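PDB 2P4F: similar to sp|P32453 Saccharomyces cerevisiae YNL315c ATP11 from Candida glabrata CBS 138, which probably acts as a mitochondrial chaperone that binds unfolded protein, as in other members of the ATP11 family concerned with assembly of the F1 ATPase. Local coordinates for residues W186-S200 with A211-L223. Numbering follows the deposited sequence.
Sequences WQFAGPNTVHCLITS and AKPHTTIQFHLDL
His195 and Gln218, a non-hydrogen-bonded pair in the antiparallel ladder of strands 193-200 and 215-220, run side by side and join at their ends. Gln218 NE2 donates an almost straight bond to His195 NE2 at 3.0 Å; the acceptor lies in the amide plane, whereas the amide nitrogen stands 34° out of the imidazole plane. NE2 also donates to Lys100 O, while Tyr105 OH and Asn233 ND2 hold OE1. Farther along this mostly polar face a water bonds to Thr193 OG1 and His220 ND1 and donates to Asp222 OD2, 2.7 Å from the water oxygen; in the other direction Leu197 CD2 packs on Thr216 CG2 at 3.5 Å.

The other face, with Val194, Cys196, Ile198, Ile217 and Phe219, is largely apolar and lies against helices 140-153 and 244-257. Phe219 CE2 meets Trp186 CZ3 at 3.8 Å, the rings nearly parallel (29°) but displaced, with little face-to-face overlap. Cys196 SG sits 4.1 Å above the Trp186 ring, over its centre.

A classic beta bulge, in which His214 and Thr215 both face Ile198, ends the ladder. With chi1 at 51°, His214 CG is wedged between its own backbone N and carbonyl carbon, and this folds the imidazole back beneath Ile198 O, 3.4 Å from the ring plane. Thr215 OG1, in that plane, bonds to His214 ND1 and Gln182 holds His214 NE2, which should restrain ring rotation. Side-chain and water bonds thus probably fix the polar groups of this half-barrel pair, while its other face packs into the core.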
ATOM      1  N   TRP A 186      -0.446   4.422   6.544  1.00 14.78           N
ATOM      2  CA  TRP A 186      -0.548   3.019   6.921  1.00 15.38           C
ATOM      3  C   TRP A 186      -1.330   2.903   8.222  1.00 16.06           C
ATOM      4  O   TRP A 186      -1.050   3.654   9.177  1.00 21.18           O
ATOM      5  CB  TRP A 186       0.833   2.430   7.107  1.00 16.88           C
ATOM      6  CG  TRP A 186       1.608   2.274   5.839  1.00 17.66           C
ATOM      7  CD1 TRP A 186       2.477   3.174   5.256  1.00 18.53           C
ATOM      8  CD2 TRP A 186       1.595   1.129   4.984  1.00 17.17           C
ATOM      9  NE1 TRP A 186       3.006   2.664   4.077  1.00 18.84           N
ATOM     10  CE2 TRP A 186       2.470   1.398   3.906  1.00 17.88           C
ATOM     11  CE3 TRP A 186       0.907  -0.108   5.045  1.00 17.95           C
ATOM     12  CZ2 TRP A 186       2.692   0.480   2.884  1.00 19.99           C
ATOM     13  CZ3 TRP A 186       1.147  -1.004   4.020  1.00 20.31           C
ATOM     14  CH2 TRP A 186       2.020  -0.726   2.956  1.00 20.47           C
ATOM     15  N   GLN A 187      -2.289   2.022   8.237  1.00 16.56           N
ATOM     16  CA  GLN A 187      -3.129   1.792   9.407  1.00 18.92           C
ATOM     17  C   GLN A 187      -3.071   0.311   9.768  1.00 20.04           C
ATOM     18  O   GLN A 187      -3.271  -0.580   8.896  1.00 22.84           O
ATOM     19  CB  GLN A 187      -4.573   2.233   9.133  1.00 25.38           C
ATOM     20  CG  GLN A 187      -4.592   3.738   8.953  1.00 33.12           C
ATOM     21  CD  GLN A 187      -5.906   4.320   9.393  1.00 38.66           C
ATOM     22  OE1 GLN A 187      -6.957   3.714   9.131  1.00 49.73           O
ATOM     23  NE2 GLN A 187      -5.785   5.465  10.046  1.00 57.64           N
ATOM     24  N   PHE A 188      -2.798   0.028  11.024  1.00 18.32           N
ATOM     25  CA  PHE A 188      -2.625  -1.355  11.493  1.00 19.14           C
ATOM     26  C   PHE A 188      -3.949  -1.742  12.116  1.00 21.93           C
ATOM     27  O   PHE A 188      -4.238  -1.362  13.244  1.00 31.89           O
ATOM     28  CB  PHE A 188      -1.398  -1.407  12.431  1.00 20.12           C
ATOM     29  CG  PHE A 188      -0.203  -0.947  11.587  1.00 20.43           C
ATOM     30  CD1 PHE A 188       0.465  -1.839  10.767  1.00 22.99           C
ATOM     31  CD2 PHE A 188       0.201   0.370  11.580  1.00 22.52           C
ATOM     32  CE1 PHE A 188       1.510  -1.455   9.933  1.00 25.84           C
ATOM     33  CE2 PHE A 188       1.233   0.793  10.756  1.00 23.74           C
ATOM     34  CZ  PHE A 188       1.860  -0.116   9.926  1.00 24.48           C
ATOM     35  N   ALA A 189      -4.782  -2.448  11.374  1.00 21.40           N
ATOM     36  CA  ALA A 189      -6.143  -2.720  11.794  1.00 23.06           C
ATOM     37  C   ALA A 189      -6.118  -3.859  12.794  1.00 23.62           C
ATOM     38  O   ALA A 189      -6.815  -3.871  13.819  1.00 28.20           O
ATOM     39  CB  ALA A 189      -6.967  -3.102  10.562  1.00 25.24           C
ATOM     40  N   GLY A 190      -5.301  -4.842  12.518  1.00 23.78           N
ATOM     41  CA  GLY A 190      -5.198  -5.944  13.465  1.00 28.80           C
ATOM     42  C   GLY A 190      -3.935  -6.748  13.190  1.00 22.16           C
ATOM     43  O   GLY A 190      -3.176  -6.431  12.272  1.00 22.15           O
ATOM     44  N   PRO A 191      -3.665  -7.799  13.952  1.00 26.92           N
ATOM     45  CA  PRO A 191      -2.382  -8.474  13.794  1.00 26.31           C
ATOM     46  C   PRO A 191      -2.224  -9.085  12.412  1.00 25.15           C
ATOM     47  O   PRO A 191      -1.059  -9.277  11.976  1.00 27.58           O
ATOM     48  CB  PRO A 191      -2.407  -9.597  14.844  1.00 30.93           C
ATOM     49  CG  PRO A 191      -3.804  -9.704  15.315  1.00 34.22           C
ATOM     50  CD  PRO A 191      -4.491  -8.396  15.024  1.00 31.77           C
ATOM     51  N   ASN A 192      -3.336  -9.389  11.736  1.00 21.72           N
ATOM     52  CA  ASN A 192      -3.166  -9.999  10.407  1.00 22.06           C
ATOM     53  C   ASN A 192      -3.636  -9.114   9.260  1.00 18.23           C
ATOM     54  O   ASN A 192      -3.768  -9.553   8.105  1.00 20.67           O
ATOM     55  CB  ASN A 192      -3.984 -11.303  10.331  1.00 26.46           C
ATOM     56  CG  ASN A 192      -3.320 -12.346  11.216  1.00 35.36           C
ATOM     57  OD1 ASN A 192      -2.152 -12.674  10.972  1.00 44.74           O
ATOM     58  ND2 ASN A 192      -4.030 -12.834  12.224  1.00 43.81           N
ATOM     59  N   THR A 193      -3.904  -7.820   9.561  1.00 17.84           N
ATOM     60  CA  THR A 193      -4.547  -6.979   8.549  1.00 18.67           C
ATOM     61  C   THR A 193      -3.987  -5.573   8.590  1.00 18.13           C
ATOM     62  O   THR A 193      -4.130  -4.878   9.611  1.00 20.72           O
ATOM     63  CB  THR A 193      -6.068  -6.909   8.801  1.00 19.73           C
ATOM     64  OG1 THR A 193      -6.587  -8.218   9.121  1.00 21.18           O
ATOM     65  CG2 THR A 193      -6.850  -6.426   7.563  1.00 23.83           C
ATOM     66  N   VAL A 194      -3.372  -5.154   7.491  1.00 16.93           N
ATOM     67  CA  VAL A 194      -2.675  -3.853   7.415  1.00 16.72           C
ATOM     68  C   VAL A 194      -3.273  -3.084   6.277  1.00 15.77           C
ATOM     69  O   VAL A 194      -3.498  -3.677   5.199  1.00 17.88           O
ATOM     70  CB  VAL A 194      -1.170  -4.090   7.187  1.00 17.81           C
ATOM     71  CG1 VAL A 194      -0.449  -2.738   7.008  1.00 22.38           C
ATOM     72  CG2 VAL A 194      -0.568  -4.878   8.358  1.00 21.29           C
ATOM     73  N   HIS A 195      -3.601  -1.806   6.476  1.00 15.70           N
ATOM     74  CA  HIS A 195      -4.218  -1.026   5.415  1.00 16.72           C
ATOM     75  C   HIS A 195      -3.274   0.084   4.944  1.00 15.59           C
ATOM     76  O   HIS A 195      -2.524   0.624   5.771  1.00 16.89           O
ATOM     77  CB  HIS A 195      -5.499  -0.350   5.928  1.00 19.65           C
ATOM     78  CG  HIS A 195      -6.566  -1.334   6.320  1.00 20.04           C
ATOM     79  ND1 HIS A 195      -7.697  -0.897   6.983  1.00 26.21           N
ATOM     80  CD2 HIS A 195      -6.718  -2.666   6.085  1.00 20.58           C
ATOM     81  CE1 HIS A 195      -8.481  -1.974   7.148  1.00 27.31           C
ATOM     82  NE2 HIS A 195      -7.927  -3.072   6.628  1.00 22.34           N
ATOM     83  N   CYS A 196      -3.359   0.433   3.679  1.00 16.92           N
ATOM     84  CA  CYS A 196      -2.652   1.606   3.159  1.00 16.40           C
ATOM     85  C   CYS A 196      -3.709   2.494   2.529  1.00 15.84           C
ATOM     86  O   CYS A 196      -4.443   1.993   1.621  1.00 17.78           O
ATOM     87  CB  CYS A 196      -1.570   1.144   2.155  1.00 18.94           C
ATOM     88  SG  CYS A 196      -0.656   2.604   1.541  1.00 23.40           S
ATOM     89  N   LEU A 197      -3.886   3.740   2.947  1.00 15.60           N
ATOM     90  CA  LEU A 197      -4.932   4.629   2.499  1.00 14.47           C
ATOM     91  C   LEU A 197      -4.283   5.792   1.750  1.00 15.31           C
ATOM     92  O   LEU A 197      -3.321   6.376   2.297  1.00 16.87           O
ATOM     93  CB  LEU A 197      -5.695   5.196   3.694  1.00 17.86           C
ATOM     94  CG  LEU A 197      -6.205   4.187   4.759  1.00 28.72           C
ATOM     95  CD1 LEU A 197      -6.999   4.963   5.814  1.00 32.03           C
ATOM     96  CD2 LEU A 197      -6.985   3.067   4.128  1.00 28.48           C
ATOM     97  N   ILE A 198      -4.753   6.126   0.575  1.00 15.16           N
ATOM     98  CA  ILE A 198      -4.201   7.230  -0.196  1.00 16.03           C
ATOM     99  C   ILE A 198      -5.297   8.251  -0.452  1.00 15.37           C
ATOM    100  O   ILE A 198      -6.375   7.915  -0.958  1.00 18.09           O
ATOM    101  CB  ILE A 198      -3.511   6.708  -1.483  1.00 19.28           C
ATOM    102  CG1 ILE A 198      -2.598   5.493  -1.215  1.00 23.72           C
ATOM    103  CG2 ILE A 198      -2.731   7.860  -2.151  1.00 20.19           C
ATOM    104  CD1 ILE A 198      -1.934   4.950  -2.491  1.00 29.73           C
ATOM    105  N   THR A 199      -5.021   9.515  -0.094  1.00 17.32           N
ATOM    106  CA  THR A 199      -5.990  10.589  -0.061  1.00 17.40           C
ATOM    107  C   THR A 199      -5.418  11.844  -0.723  1.00 16.17           C
ATOM    108  O   THR A 199      -4.232  12.169  -0.511  1.00 19.19           O
ATOM    109  CB  THR A 199      -6.324  10.968   1.399  1.00 20.28           C
ATOM    110  OG1 THR A 199      -6.716   9.771   2.080  1.00 20.46           O
ATOM    111  CG2 THR A 199      -7.457  11.977   1.447  1.00 25.90           C
ATOM    112  N   SER A 200      -6.226  12.519  -1.506  1.00 20.12           N
ATOM    113  CA  SER A 200      -5.650  13.735  -2.097  1.00 20.65           C
ATOM    114  C   SER A 200      -5.459  14.843  -1.081  1.00 20.45           C
ATOM    115  O   SER A 200      -6.414  15.172  -0.339  1.00 22.82           O
ATOM    116  CB  SER A 200      -6.546  14.205  -3.236  1.00 28.48           C
ATOM    117  OG  SER A 200      -6.035  15.390  -3.816  1.00 44.07           O
ATOM    118  N   ALA A 211     -12.794  13.787   1.718  1.00 22.61           N
ATOM    119  CA  ALA A 211     -12.126  13.369   2.931  1.00 20.83           C
ATOM    120  C   ALA A 211     -11.873  11.866   2.877  1.00 21.52           C
ATOM    121  O   ALA A 211     -10.925  11.331   3.469  1.00 24.83           O
ATOM    122  CB  ALA A 211     -12.981  13.705   4.155  1.00 23.06           C
ATOM    123  N   LYS A 212     -12.719  11.129   2.146  1.00 20.62           N
ATOM    124  CA  LYS A 212     -12.501   9.690   1.928  1.00 21.55           C
ATOM    125  C   LYS A 212     -11.239   9.420   1.097  1.00 18.32           C
ATOM    126  O   LYS A 212     -11.035  10.091   0.103  1.00 20.87           O
ATOM    127  CB  LYS A 212     -13.765   9.181   1.236  1.00 30.56           C
ATOM    128  CG  LYS A 212     -13.983   7.823   0.707  1.00 42.98           C
ATOM    129  CD  LYS A 212     -15.420   7.622   0.198  1.00 52.27           C
ATOM    130  CE  LYS A 212     -15.727   8.610  -0.922  1.00 58.08           C
ATOM    131  NZ  LYS A 212     -16.425   7.950  -2.067  1.00 75.60           N
ATOM    132  N   PRO A 213     -10.422   8.440   1.442  1.00 17.37           N
ATOM    133  CA  PRO A 213      -9.321   8.083   0.554  1.00 17.94           C
ATOM    134  C   PRO A 213      -9.857   7.680  -0.806  1.00 17.14           C
ATOM    135  O   PRO A 213     -10.859   6.984  -0.913  1.00 21.49           O
ATOM    136  CB  PRO A 213      -8.664   6.852   1.190  1.00 20.26           C
ATOM    137  CG  PRO A 213      -9.254   6.747   2.537  1.00 28.73           C
ATOM    138  CD  PRO A 213     -10.512   7.580   2.639  1.00 21.53           C
ATOM    139  N   HIS A 214      -9.176   8.071  -1.880  1.00 17.43           N
ATOM    140  CA  HIS A 214      -9.611   7.538  -3.184  1.00 17.98           C
ATOM    141  C   HIS A 214      -9.149   6.102  -3.376  1.00 18.04           C
ATOM    142  O   HIS A 214      -9.729   5.390  -4.205  1.00 21.36           O
ATOM    143  CB  HIS A 214      -9.071   8.408  -4.305  1.00 19.91           C
ATOM    144  CG  HIS A 214      -7.597   8.694  -4.262  1.00 20.42           C
ATOM    145  ND1 HIS A 214      -6.655   7.728  -4.535  1.00 21.19           N
ATOM    146  CD2 HIS A 214      -6.949   9.886  -4.009  1.00 21.18           C
ATOM    147  CE1 HIS A 214      -5.446   8.300  -4.439  1.00 22.54           C
ATOM    148  NE2 HIS A 214      -5.609   9.603  -4.117  1.00 22.06           N
ATOM    149  N   THR A 215      -8.114   5.669  -2.662  1.00 17.61           N
ATOM    150  CA  THR A 215      -7.568   4.303  -2.818  1.00 18.86           C
ATOM    151  C   THR A 215      -7.391   3.683  -1.431  1.00 17.57           C
ATOM    152  O   THR A 215      -6.721   4.336  -0.577  1.00 17.97           O
ATOM    153  CB  THR A 215      -6.229   4.346  -3.559  1.00 24.28           C
ATOM    154  OG1 THR A 215      -6.458   4.869  -4.881  1.00 23.43           O
ATOM    155  CG2 THR A 215      -5.662   2.927  -3.763  1.00 24.14           C
ATOM    156  N   THR A 216      -7.937   2.515  -1.188  1.00 17.32           N
ATOM    157  CA  THR A 216      -7.702   1.817   0.092  1.00 17.89           C
ATOM    158  C   THR A 216      -7.155   0.459  -0.263  1.00 17.46           C
ATOM    159  O   THR A 216      -7.744  -0.254  -1.123  1.00 20.82           O
ATOM    160  CB  THR A 216      -9.016   1.664   0.867  1.00 22.24           C
ATOM    161  OG1 THR A 216      -9.407   3.007   1.296  1.00 28.43           O
ATOM    162  CG2 THR A 216      -8.908   0.855   2.144  1.00 29.30           C
ATOM    163  N   ILE A 217      -6.080   0.035   0.346  1.00 17.01           N
ATOM    164  CA  ILE A 217      -5.445  -1.245   0.077  1.00 16.68           C
ATOM    165  C   ILE A 217      -5.409  -2.024   1.385  1.00 16.72           C
ATOM    166  O   ILE A 217      -5.029  -1.480   2.412  1.00 19.28           O
ATOM    167  CB  ILE A 217      -4.031  -1.050  -0.495  1.00 20.03           C
ATOM    168  CG1 ILE A 217      -4.061  -0.115  -1.747  1.00 24.46           C
ATOM    169  CG2 ILE A 217      -3.419  -2.388  -0.778  1.00 20.45           C
ATOM    170  CD1 ILE A 217      -2.757   0.416  -2.170  1.00 29.11           C
ATOM    171  N   GLN A 218      -5.789  -3.329   1.299  1.00 15.82           N
ATOM    172  CA  GLN A 218      -5.648  -4.211   2.433  1.00 16.08           C
ATOM    173  C   GLN A 218      -4.548  -5.237   2.113  1.00 14.26           C
ATOM    174  O   GLN A 218      -4.535  -5.763   0.974  1.00 17.33           O
ATOM    175  CB  GLN A 218      -6.917  -5.017   2.752  1.00 17.35           C
ATOM    176  CG  GLN A 218      -8.151  -4.158   3.112  1.00 19.02           C
ATOM    177  CD  GLN A 218      -9.195  -5.108   3.703  1.00 19.32           C
ATOM    178  OE1 GLN A 218      -9.772  -5.887   2.886  1.00 22.12           O
ATOM    179  NE2 GLN A 218      -9.406  -5.098   5.025  1.00 20.28           N
ATOM    180  N   PHE A 219      -3.699  -5.479   3.135  1.00 15.24           N
ATOM    181  CA  PHE A 219      -2.745  -6.583   3.083  1.00 16.12           C
ATOM    182  C   PHE A 219      -3.124  -7.562   4.162  1.00 16.35           C
ATOM    183  O   PHE A 219      -3.194  -7.173   5.323  1.00 18.73           O
ATOM    184  CB  PHE A 219      -1.328  -6.061   3.309  1.00 16.42           C
ATOM    185  CG  PHE A 219      -0.832  -5.155   2.212  1.00 16.67           C
ATOM    186  CD1 PHE A 219      -0.157  -5.642   1.095  1.00 19.00           C
ATOM    187  CD2 PHE A 219      -1.027  -3.776   2.317  1.00 19.04           C
ATOM    188  CE1 PHE A 219       0.329  -4.825   0.064  1.00 19.41           C
ATOM    189  CE2 PHE A 219      -0.568  -2.944   1.303  1.00 20.51           C
ATOM    190  CZ  PHE A 219       0.130  -3.457   0.209  1.00 21.21           C
ATOM    191  N   HIS A 220      -3.381  -8.804   3.752  1.00 16.53           N
ATOM    192  CA  HIS A 220      -3.797  -9.832   4.706  1.00 16.11           C
ATOM    193  C   HIS A 220      -2.636 -10.736   5.015  1.00 16.83           C
ATOM    194  O   HIS A 220      -2.064 -11.292   4.074  1.00 18.06           O
ATOM    195  CB  HIS A 220      -4.927 -10.679   4.083  1.00 16.64           C
ATOM    196  CG  HIS A 220      -6.090  -9.777   3.783  1.00 17.39           C
ATOM    197  ND1 HIS A 220      -6.951  -9.327   4.757  1.00 18.29           N
ATOM    198  CD2 HIS A 220      -6.480  -9.255   2.581  1.00 16.87           C
ATOM    199  CE1 HIS A 220      -7.850  -8.552   4.175  1.00 18.16           C
ATOM    200  NE2 HIS A 220      -7.590  -8.471   2.841  1.00 18.27           N
ATOM    201  N   LEU A 221      -2.277 -10.902   6.263  1.00 18.57           N
ATOM    202  CA  LEU A 221      -1.082 -11.645   6.671  1.00 18.80           C
ATOM    203  C   LEU A 221      -1.387 -13.016   7.243  1.00 18.86           C
ATOM    204  O   LEU A 221      -0.519 -13.700   7.762  1.00 22.01           O
ATOM    205  CB  LEU A 221      -0.340 -10.824   7.765  1.00 21.42           C
ATOM    206  CG  LEU A 221      -0.069  -9.354   7.425  1.00 25.76           C
ATOM    207  CD1 LEU A 221       0.782  -8.791   8.562  1.00 29.82           C
ATOM    208  CD2 LEU A 221       0.560  -9.169   6.063  1.00 30.82           C
ATOM    209  N   ASP A 222      -2.646 -13.459   7.182  1.00 20.30           N
ATOM    210  CA  ASP A 222      -3.135 -14.671   7.794  1.00 22.11           C
ATOM    211  C   ASP A 222      -2.362 -15.896   7.301  1.00 21.47           C
ATOM    212  O   ASP A 222      -2.296 -16.890   8.069  1.00 26.71           O
ATOM    213  CB  ASP A 222      -4.631 -14.848   7.484  1.00 24.01           C
ATOM    214  CG  ASP A 222      -5.431 -13.601   7.834  1.00 23.14           C
ATOM    215  OD1 ASP A 222      -6.343 -13.753   8.720  1.00 29.75           O
ATOM    216  OD2 ASP A 222      -5.259 -12.495   7.239  1.00 23.49           O
ATOM    217  N   LEU A 223      -1.856 -15.881   6.067  1.00 21.43           N
ATOM    218  CA  LEU A 223      -1.137 -17.042   5.536  1.00 21.45           C
ATOM    219  C   LEU A 223       0.356 -16.814   5.528  1.00 23.83           C
ATOM    220  O   LEU A 223       1.161 -17.555   4.901  1.00 25.46           O
ATOM    221  CB  LEU A 223      -1.609 -17.286   4.079  1.00 20.56           C
ATOM    222  CG  LEU A 223      -3.121 -17.439   3.973  1.00 23.17           C
ATOM    223  CD1 LEU A 223      -3.502 -17.764   2.514  1.00 24.07           C
ATOM    224  CD2 LEU A 223      -3.611 -18.465   4.965  1.00 28.25           C
TER
HETATM  225  O   HOH W   1      -6.808 -10.290   7.291  1.00 21.61           O
HETATM  226  O   HOH W   2      -9.050  11.585  -1.599  1.00 26.65           O